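Local coordinates for protein aspartate aminotransferase (Leishmania major, PDB 4H51) that probably transfers the amino group of L-aspartate to 2-oxoglutarate, using pyridoxal 5'-phosphate as cofactor and working as a homodimer, at residues B[95-100]-B[274-279]. Sequence-based numbering, arbitrary orientation.
Sequences EAVKII and AGTLSL
Ala96 and Val97 on helix 90-101 pack against Thr276 and Ser278 on strand 274-280, a small and wholly buried helix-on-sheet contact in the large domain of this class I aminotransferase. Its two closest approaches are carbon to carbon, and no hydrogen bond passes directly between the two segments. The axes of segments 95-100 and 274-279 run at 69° to each other and approach to 9.2 Å, and the side chains that touch are all short. Ala96 points its methyl at the strand, where CB meets CG2 of Thr276 at 3.7 Å. Val97 reaches farther along with one branch, its CG1 lying 4.0 Å from CB of Ser278 and 4.2 Å from OG1 of Thr276. The torsion of Thr276 (chi1 70°) sets CG2 beside its own backbone N, facing Ala96, and puts OG1 on the flank nearer Val97. That buried hydroxyl is bonded to OE1 of Gln261 on the adjacent strand 258-262, while NE2 of the same amide bonds to the carbonyl O of Ala96; Gln261 thus ties helix to sheet by a polar bridge alongside the methyl contact. Leu277 turns to the other face of the sheet. Strand 274-280 runs antiparallel to both its neighbours in the central sheet, 258-262 and 110-116; Val97 also touches Ala112 on the latter, Ile100 packs on Leu259 of the former, and helix 307-318 lies against Glu95 and Ile99.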
loop_
_atom_site.group_PDB
_atom_site.type_symbol
_atom_site.label_atom_id
_atom_site.label_comp_id
_atom_site.label_asym_id
_atom_site.label_seq_id
_atom_site.Cartn_x
_atom_site.Cartn_y
_atom_site.Cartn_z
ATOM N N GLU B 95 -8.222 -1.917 -18.127
ATOM C CA GLU B 95 -7.536 -2.972 -18.878
ATOM C C GLU B 95 -7.329 -4.225 -18.044
ATOM O O GLU B 95 -7.432 -5.370 -18.578
ATOM C CB GLU B 95 -6.186 -2.505 -19.437
ATOM C CG GLU B 95 -6.216 -1.433 -20.514
ATOM C CD GLU B 95 -6.845 -1.851 -21.833
ATOM O OE1 GLU B 95 -7.069 -3.054 -22.079
ATOM O OE2 GLU B 95 -7.068 -0.930 -22.636
ATOM N N ALA B 96 -7.038 -4.049 -16.749
ATOM C CA ALA B 96 -6.758 -5.159 -15.877
ATOM C C ALA B 96 -8.013 -6.014 -15.720
ATOM O O ALA B 96 -7.946 -7.225 -15.828
ATOM C CB ALA B 96 -6.256 -4.667 -14.500
ATOM N N VAL B 97 -9.171 -5.404 -15.511
ATOM C CA VAL B 97 -10.369 -6.220 -15.275
ATOM C C VAL B 97 -10.791 -6.930 -16.569
ATOM O O VAL B 97 -11.373 -8.036 -16.509
ATOM C CB VAL B 97 -11.567 -5.451 -14.616
ATOM C CG1 VAL B 97 -11.160 -4.884 -13.229
ATOM C CG2 VAL B 97 -12.130 -4.408 -15.530
ATOM N N LYS B 98 -10.483 -6.317 -17.711
ATOM C CA LYS B 98 -10.721 -6.937 -19.014
ATOM C C LYS B 98 -10.021 -8.262 -19.175
ATOM O O LYS B 98 -10.565 -9.167 -19.797
ATOM C CB LYS B 98 -10.234 -6.061 -20.167
ATOM C CG LYS B 98 -11.291 -5.165 -20.744
ATOM C CD LYS B 98 -10.835 -4.361 -21.952
ATOM C CE LYS B 98 -11.520 -2.998 -21.904
ATOM N NZ LYS B 98 -11.421 -2.171 -23.146
ATOM N N ILE B 99 -8.808 -8.406 -18.661
ATOM C CA ILE B 99 -8.102 -9.679 -18.891
ATOM C C ILE B 99 -8.776 -10.801 -18.122
ATOM O O ILE B 99 -8.677 -11.950 -18.471
ATOM C CB ILE B 99 -6.589 -9.641 -18.586
ATOM C CG1 ILE B 99 -6.301 -9.669 -17.100
ATOM C CG2 ILE B 99 -5.943 -8.469 -19.327
ATOM C CD1 ILE B 99 -4.907 -10.173 -16.750
ATOM N N ILE B 100 -9.459 -10.448 -17.040
ATOM C CA ILE B 100 -10.089 -11.490 -16.271
ATOM C C ILE B 100 -11.449 -11.843 -16.895
ATOM O O ILE B 100 -11.695 -13.029 -17.110
ATOM C CB ILE B 100 -10.042 -11.273 -14.736
ATOM C CG1 ILE B 100 -10.743 -12.427 -14.036
ATOM C CG2 ILE B 100 -10.517 -9.889 -14.275
ATOM C CD1 ILE B 100 -9.814 -13.654 -13.992
ATOM N N ALA B 274 1.183 -4.107 -8.144
ATOM C CA ALA B 274 0.079 -3.692 -9.042
ATOM C C ALA B 274 -1.017 -4.746 -8.991
ATOM O O ALA B 274 -0.795 -5.915 -9.353
ATOM C CB ALA B 274 0.573 -3.514 -10.475
ATOM N N GLY B 275 -2.201 -4.327 -8.570
ATOM C CA GLY B 275 -3.345 -5.238 -8.426
ATOM C C GLY B 275 -4.654 -4.492 -8.582
ATOM O O GLY B 275 -4.675 -3.257 -8.630
ATOM N N THR B 276 -5.756 -5.242 -8.621
ATOM C CA THR B 276 -7.064 -4.649 -8.515
ATOM C C THR B 276 -7.992 -5.444 -7.611
ATOM O O THR B 276 -7.835 -6.657 -7.396
ATOM C CB THR B 276 -7.798 -4.517 -9.883
ATOM O OG1 THR B 276 -8.179 -5.810 -10.387
ATOM C CG2 THR B 276 -6.926 -3.778 -10.952
ATOM N N LEU B 277 -9.035 -4.751 -7.143
ATOM C CA LEU B 277 -10.181 -5.403 -6.493
ATOM C C LEU B 277 -11.412 -5.006 -7.268
ATOM O O LEU B 277 -11.620 -3.817 -7.560
ATOM C CB LEU B 277 -10.337 -4.939 -5.015
ATOM C CG LEU B 277 -11.595 -5.473 -4.311
ATOM C CD1 LEU B 277 -11.497 -6.966 -3.942
ATOM C CD2 LEU B 277 -11.804 -4.632 -3.051
ATOM N N SER B 278 -12.244 -5.990 -7.610
ATOM C CA SER B 278 -13.400 -5.756 -8.428
ATOM C C SER B 278 -14.622 -6.568 -7.904
ATOM O O SER B 278 -14.472 -7.651 -7.342
ATOM C CB SER B 278 -13.097 -6.055 -9.891
ATOM O OG SER B 278 -12.905 -7.410 -10.110
ATOM N N LEU B 279 -15.795 -5.971 -8.068
ATOM C CA LEU B 279 -17.070 -6.581 -7.763
ATOM C C LEU B 279 -17.994 -6.468 -8.970
ATOM O O LEU B 279 -18.174 -5.386 -9.517
ATOM C CB LEU B 279 -17.771 -5.859 -6.605
ATOM C CG LEU B 279 -19.145 -6.367 -6.125
ATOM C CD1 LEU B 279 -19.097 -7.787 -5.584
ATOM C CD2 LEU B 279 -19.732 -5.456 -5.070
#